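Local coordinates for protein probable FAD-dependent oxidoreductase PA4991 (Pseudomonas aeruginosa PAO1, PDB 5EZ7) that binds one FAD per subunit and probably works as a FAD-dependent oxidoreductase of the DAO family, its physiological substrate being unknown, at residues Glu37-Ser49 / Pro378-Ala390. Sequence-based numbering, arbitrary orientation.
With FAD (flavin-adenine dinucleotide), chain B.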
loop_
_atom_site.group_PDB
_atom_site.type_symbol
_atom_site.label_atom_id
_atom_site.label_comp_id
_atom_site.label_asym_id
_atom_site.label_seq_id
_atom_site.Cartn_x
_atom_site.Cartn_y
_atom_site.Cartn_z
ATOM N N GLU A 37 3.016 9.010 12.813
ATOM C CA GLU A 37 1.706 8.728 12.178
ATOM C C GLU A 37 0.599 9.427 12.977
ATOM O O GLU A 37 0.590 9.376 14.209
ATOM C CB GLU A 37 1.470 7.211 12.123
ATOM C CG GLU A 37 0.032 6.802 11.880
ATOM C CD GLU A 37 -0.389 7.109 10.453
ATOM O OE1 GLU A 37 -1.398 7.861 10.256
ATOM O OE2 GLU A 37 0.309 6.551 9.555
ATOM N N SER A 38 -0.304 10.090 12.270
ATOM C CA SER A 38 -1.320 10.962 12.873
ATOM C C SER A 38 -2.657 10.222 13.087
ATOM O O SER A 38 -3.532 10.704 13.804
ATOM C CB SER A 38 -1.509 12.228 12.001
ATOM O OG SER A 38 -1.819 11.871 10.646
ATOM N N ALA A 39 -2.818 9.075 12.459
ATOM C CA ALA A 39 -4.012 8.264 12.649
ATOM C C ALA A 39 -3.551 6.825 12.846
ATOM O O ALA A 39 -2.822 6.560 13.764
ATOM C CB ALA A 39 -5.004 8.411 11.458
ATOM N N SER A 40 -3.947 5.902 11.989
ATOM C CA SER A 40 -3.633 4.520 12.229
ATOM C C SER A 40 -2.727 3.999 11.136
ATOM O O SER A 40 -2.838 4.389 9.965
ATOM C CB SER A 40 -4.918 3.722 12.357
ATOM O OG SER A 40 -5.666 3.791 11.174
ATOM N N LEU A 41 -1.795 3.153 11.530
ATOM C CA LEU A 41 -0.841 2.599 10.599
ATOM C C LEU A 41 -1.538 1.737 9.543
ATOM O O LEU A 41 -2.381 0.908 9.864
ATOM C CB LEU A 41 0.151 1.704 11.318
ATOM C CG LEU A 41 0.974 2.239 12.451
ATOM C CD1 LEU A 41 1.567 1.072 13.221
ATOM C CD2 LEU A 41 2.020 3.159 11.896
ATOM N N GLY A 42 -1.132 1.927 8.301
ATOM C CA GLY A 42 -1.799 1.311 7.151
ATOM C C GLY A 42 -3.161 1.910 6.780
ATOM O O GLY A 42 -3.798 1.424 5.852
ATOM N N GLY A 43 -3.599 2.962 7.462
ATOM C CA GLY A 43 -5.001 3.401 7.420
ATOM C C GLY A 43 -5.410 4.369 6.294
ATOM O O GLY A 43 -6.576 4.790 6.215
ATOM N N GLY A 44 -4.477 4.749 5.434
ATOM C CA GLY A 44 -4.842 5.523 4.238
ATOM C C GLY A 44 -5.108 4.482 3.165
ATOM O O GLY A 44 -5.952 3.595 3.327
ATOM N N GLN A 45 -4.321 4.528 2.110
ATOM C CA GLN A 45 -4.490 3.644 0.976
ATOM C C GLN A 45 -4.094 2.198 1.207
ATOM O O GLN A 45 -4.680 1.303 0.610
ATOM C CB GLN A 45 -3.653 4.155 -0.173
ATOM C CG GLN A 45 -4.006 5.555 -0.644
ATOM C CD GLN A 45 -2.886 6.137 -1.505
ATOM O OE1 GLN A 45 -2.812 5.914 -2.714
ATOM N NE2 GLN A 45 -1.983 6.857 -0.860
ATOM N N SER A 46 -3.071 1.966 2.030
ATOM C CA SER A 46 -2.447 0.633 2.131
ATOM C C SER A 46 -3.340 -0.542 2.516
ATOM O O SER A 46 -3.348 -1.556 1.831
ATOM C CB SER A 46 -1.276 0.667 3.095
ATOM O OG SER A 46 -0.312 1.505 2.538
ATOM N N VAL A 47 -4.053 -0.417 3.615
ATOM C CA VAL A 47 -4.939 -1.497 4.075
ATOM C C VAL A 47 -6.163 -1.577 3.187
ATOM O O VAL A 47 -6.859 -2.563 3.256
ATOM C CB VAL A 47 -5.308 -1.321 5.569
ATOM C CG1 VAL A 47 -6.275 -2.341 6.080
ATOM C CG2 VAL A 47 -4.081 -1.591 6.393
ATOM N N LYS A 48 -6.427 -0.526 2.392
ATOM C CA LYS A 48 -7.484 -0.545 1.394
ATOM C C LYS A 48 -7.046 -1.065 0.031
ATOM O O LYS A 48 -7.871 -1.162 -0.877
ATOM C CB LYS A 48 -8.098 0.846 1.229
ATOM C CG LYS A 48 -8.710 1.388 2.506
ATOM C CD LYS A 48 -9.278 2.761 2.208
ATOM C CE LYS A 48 -10.021 3.373 3.398
ATOM N NZ LYS A 48 -9.036 4.063 4.262
ATOM N N SER A 49 -5.774 -1.412 -0.134
ATOM C CA SER A 49 -5.348 -1.965 -1.399
ATOM C C SER A 49 -5.868 -3.389 -1.575
ATOM O O SER A 49 -6.428 -3.996 -0.640
ATOM C CB SER A 49 -3.815 -1.946 -1.552
ATOM O OG SER A 49 -3.134 -2.736 -0.589
ATOM N N PRO A 378 3.968 7.661 22.860
ATOM C CA PRO A 378 2.626 7.226 22.484
ATOM C C PRO A 378 2.651 6.565 21.077
ATOM O O PRO A 378 3.389 6.991 20.194
ATOM C CB PRO A 378 1.796 8.516 22.523
ATOM C CG PRO A 378 2.771 9.644 22.499
ATOM C CD PRO A 378 4.030 9.119 23.116
ATOM N N ARG A 379 1.901 5.478 20.927
ATOM C CA ARG A 379 2.031 4.618 19.777
ATOM C C ARG A 379 0.791 4.715 18.917
ATOM O O ARG A 379 -0.330 4.748 19.423
ATOM C CB ARG A 379 2.272 3.179 20.189
ATOM C CG ARG A 379 3.450 3.053 21.135
ATOM C CD ARG A 379 3.922 1.624 21.253
ATOM N NE ARG A 379 5.129 1.460 20.463
ATOM C CZ ARG A 379 5.322 0.593 19.471
ATOM N NH1 ARG A 379 4.391 -0.290 19.086
ATOM N NH2 ARG A 379 6.499 0.611 18.855
ATOM N N PRO A 380 0.991 4.793 17.603
ATOM C CA PRO A 380 -0.175 4.804 16.718
ATOM C C PRO A 380 -0.899 3.429 16.729
ATOM O O PRO A 380 -0.257 2.409 16.972
ATOM C CB PRO A 380 0.425 5.130 15.343
ATOM C CG PRO A 380 1.833 4.647 15.415
ATOM C CD PRO A 380 2.260 4.678 16.874
ATOM N N PRO A 381 -2.232 3.424 16.540
ATOM C CA PRO A 381 -2.928 2.156 16.367
ATOM C C PRO A 381 -2.796 1.595 14.946
ATOM O O PRO A 381 -2.457 2.313 14.045
ATOM C CB PRO A 381 -4.386 2.509 16.712
ATOM C CG PRO A 381 -4.509 3.978 16.535
ATOM C CD PRO A 381 -3.155 4.579 16.588
ATOM N N LEU A 382 -3.084 0.311 14.780
ATOM C CA LEU A 382 -3.236 -0.316 13.484
ATOM C C LEU A 382 -4.624 -0.158 12.935
ATOM O O LEU A 382 -5.593 -0.173 13.671
ATOM C CB LEU A 382 -2.942 -1.808 13.563
ATOM C CG LEU A 382 -1.500 -2.166 13.894
ATOM C CD1 LEU A 382 -1.445 -3.654 14.189
ATOM C CD2 LEU A 382 -0.610 -1.911 12.704
ATOM N N ALA A 383 -4.707 -0.011 11.620
ATOM C CA ALA A 383 -5.981 0.111 10.927
ATOM C C ALA A 383 -6.623 -1.265 10.733
ATOM O O ALA A 383 -5.929 -2.258 10.524
ATOM C CB ALA A 383 -5.791 0.763 9.574
ATOM N N GLU A 384 -7.945 -1.295 10.789
ATOM C CA GLU A 384 -8.703 -2.464 10.369
ATOM C C GLU A 384 -9.019 -2.375 8.875
ATOM O O GLU A 384 -9.212 -1.310 8.348
ATOM C CB GLU A 384 -10.023 -2.558 11.119
ATOM C CG GLU A 384 -9.887 -2.682 12.639
ATOM C CD GLU A 384 -11.189 -3.132 13.312
ATOM O OE1 GLU A 384 -11.647 -4.282 13.057
ATOM O OE2 GLU A 384 -11.722 -2.337 14.128
ATOM N N PRO A 385 -9.075 -3.517 8.186
ATOM C CA PRO A 385 -9.556 -3.491 6.809
ATOM C C PRO A 385 -11.037 -3.105 6.721
ATOM O O PRO A 385 -11.775 -3.388 7.621
ATOM C CB PRO A 385 -9.349 -4.925 6.366
ATOM C CG PRO A 385 -9.437 -5.732 7.623
ATOM C CD PRO A 385 -8.799 -4.886 8.655
ATOM N N ALA A 386 -11.445 -2.440 5.655
ATOM C CA ALA A 386 -12.871 -1.992 5.448
ATOM C C ALA A 386 -13.938 -3.136 5.514
ATOM O O ALA A 386 -15.029 -2.961 6.041
ATOM C CB ALA A 386 -12.976 -1.252 4.129
ATOM N N TRP A 387 -13.579 -4.314 5.038
ATOM C CA TRP A 387 -14.436 -5.500 5.158
ATOM C C TRP A 387 -14.797 -5.914 6.600
ATOM O O TRP A 387 -15.852 -6.555 6.804
ATOM C CB TRP A 387 -13.908 -6.720 4.376
ATOM C CG TRP A 387 -12.466 -6.891 4.231
ATOM C CD1 TRP A 387 -11.671 -7.712 4.930
ATOM C CD2 TRP A 387 -11.641 -6.276 3.248
ATOM N NE1 TRP A 387 -10.380 -7.613 4.479
ATOM C CE2 TRP A 387 -10.348 -6.748 3.430
ATOM C CE3 TRP A 387 -11.881 -5.358 2.231
ATOM C CZ2 TRP A 387 -9.285 -6.313 2.664
ATOM C CZ3 TRP A 387 -10.828 -4.943 1.462
ATOM C CH2 TRP A 387 -9.555 -5.410 1.679
ATOM N N GLU A 388 -13.969 -5.572 7.591
ATOM C CA GLU A 388 -14.386 -5.764 8.976
ATOM C C GLU A 388 -15.246 -4.610 9.469
ATOM O O GLU A 388 -16.192 -4.829 10.201
ATOM C CB GLU A 388 -13.206 -6.079 9.907
ATOM C CG GLU A 388 -12.518 -7.417 9.579
ATOM C CD GLU A 388 -13.371 -8.681 9.842
ATOM O OE1 GLU A 388 -12.980 -9.766 9.321
ATOM O OE2 GLU A 388 -14.413 -8.633 10.567
ATOM N N VAL A 389 -14.994 -3.397 9.010
ATOM C CA VAL A 389 -15.771 -2.231 9.477
ATOM C C VAL A 389 -17.118 -2.081 8.742
ATOM O O VAL A 389 -18.121 -1.693 9.342
ATOM C CB VAL A 389 -14.934 -0.925 9.348
ATOM C CG1 VAL A 389 -15.690 0.272 9.935
ATOM C CG2 VAL A 389 -13.563 -1.079 10.027
ATOM N N ALA A 390 -17.143 -2.403 7.452
ATOM C CA ALA A 390 -18.343 -2.162 6.612
ATOM C C ALA A 390 -19.485 -3.156 6.893
ATOM O O ALA A 390 -20.641 -2.837 6.732
ATOM C CB ALA A 390 -17.982 -2.153 5.125
HETATM P PA FAD B . -0.776 5.532 2.595
HETATM O O1A FAD B . -1.041 4.070 2.754
HETATM O O2A FAD B . -1.884 6.474 2.218
HETATM O O5B FAD B . -0.096 6.015 3.944
HETATM C C5B FAD B . 0.084 7.381 4.258
HETATM C C4B FAD B . 0.084 7.461 5.770
HETATM O O4B FAD B . 0.458 8.789 6.174
HETATM C C3B FAD B . -1.298 7.147 6.350
HETATM O O3B FAD B . -1.224 6.081 7.299
HETATM C C2B FAD B . -1.716 8.460 6.985
HETATM O O2B FAD B . -2.519 8.332 8.156
HETATM C C1B FAD B . -0.374 9.142 7.260
HETATM N N9A FAD B . -0.464 10.606 7.315
HETATM C C8A FAD B . -1.149 11.398 6.472
HETATM N N7A FAD B . -1.008 12.684 6.835
HETATM C C5A FAD B . -0.219 12.725 7.914
HETATM C C6A FAD B . 0.306 13.785 8.786
HETATM N N6A FAD B . -0.005 15.061 8.515
HETATM N N1A FAD B . 1.100 13.437 9.813
HETATM C C2A FAD B . 1.401 12.149 10.059
HETATM N N3A FAD B . 0.950 11.125 9.305
HETATM C C4A FAD B . 0.145 11.355 8.239
HETATM N N1 FAD B . -0.955 -1.224 -5.232
HETATM C C2 FAD B . -0.502 -2.452 -5.566
HETATM O O2 FAD B . 0.725 -2.611 -5.768
HETATM N N3 FAD B . -1.321 -3.511 -5.689
HETATM C C4 FAD B . -2.634 -3.422 -5.496
HETATM O O4 FAD B . -3.373 -4.421 -5.604
HETATM C C4X FAD B . -3.202 -2.120 -5.129
HETATM N N5 FAD B . -4.524 -1.968 -4.923
HETATM C C5X FAD B . -5.031 -0.772 -4.575
HETATM C C6 FAD B . -6.399 -0.662 -4.355
HETATM C C7 FAD B . -6.960 0.546 -3.992
HETATM C C7M FAD B . -8.435 0.635 -3.744
HETATM C C8 FAD B . -6.086 1.732 -3.811
HETATM C C8M FAD B . -6.638 3.081 -3.402
HETATM C C9 FAD B . -4.727 1.622 -4.041
HETATM C C9A FAD B . -4.148 0.413 -4.420
HETATM N N10 FAD B . -2.752 0.265 -4.654
HETATM C C10 FAD B . -2.251 -0.996 -4.996
HETATM C "C1'" FAD B . -1.825 1.373 -4.495
HETATM C "C2'" FAD B . -1.364 1.396 -3.048
HETATM O "O2'" FAD B . -2.459 1.200 -2.143
HETATM C "C3'" FAD B . -0.633 2.693 -2.732
HETATM O "O3'" FAD B . 0.282 2.981 -3.808
HETATM C "C4'" FAD B . 0.143 2.576 -1.422
HETATM O "O4'" FAD B . -0.583 1.835 -0.441
HETATM C "C5'" FAD B . 0.456 3.941 -0.840
HETATM O "O5'" FAD B . 1.317 3.779 0.295
HETATM P P FAD B . 1.704 5.065 1.160
HETATM O O1P FAD B . 2.342 4.598 2.443
HETATM O O2P FAD B . 2.441 5.975 0.244
HETATM O O3P FAD B . 0.286 5.771 1.409
HETATM O O HOH W 1 -9.622 -2.310 3.422
#
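Leu-41 and Leu-382 form a single beta bridge where the proline-rich C-terminal tail runs along the FAD-binding loop of a Rossmann-type domain, an example of segments more than 300 residues apart in sequence joined by a minimal, one-bridge beta pairing. Two backbone bonds make the bridge: Leu-41 N donates to Pro-381 O (2.7 Å), and Ala-383 N returns a bond to Leu-41 O (3.1 Å). Leu-41 also lies inside the type II turn from Ser-40 to Gly-43. Gly-43 CA lies 3.5 Å from Ala-383 CB, a methyl that also meets Ser-40 OG.

Apolar contacts flank the bridge. The two branches of Leu-41 divide the work, CD2 lying against Pro-380 CG and CD1 meeting Leu-382 CD2 at 3.7 Å. Farther along, Val-47 turns CG1 anti to its backbone N (chi1 176°), laying that methyl 3.6 Å from Pro-385 CA; Ile-161 of helix 157-168 touches both Val-47 and Leu-382.

Glu-37, at the end of strand 33-37, and Gln-45 and Ser-46 in the loop bind FAD. Glu-37 rests its CG on Pro-380 CB, while its bent chain carries the carboxylate to the adenosine ribose; OE2 accepts from FAD O3B and Gly-15 N, OE1 from Ala-39 N on its anti lone pair. Gln-45 and Ser-46 hold phosphate oxygens O2A and O1A through backbone and side chain alike.

At the start of helix 386-389, one water donates to Val-47 O (2.8 Å), accepts from Ala-386 N and lies above the plane of the Trp-387 ring, offset toward its rim.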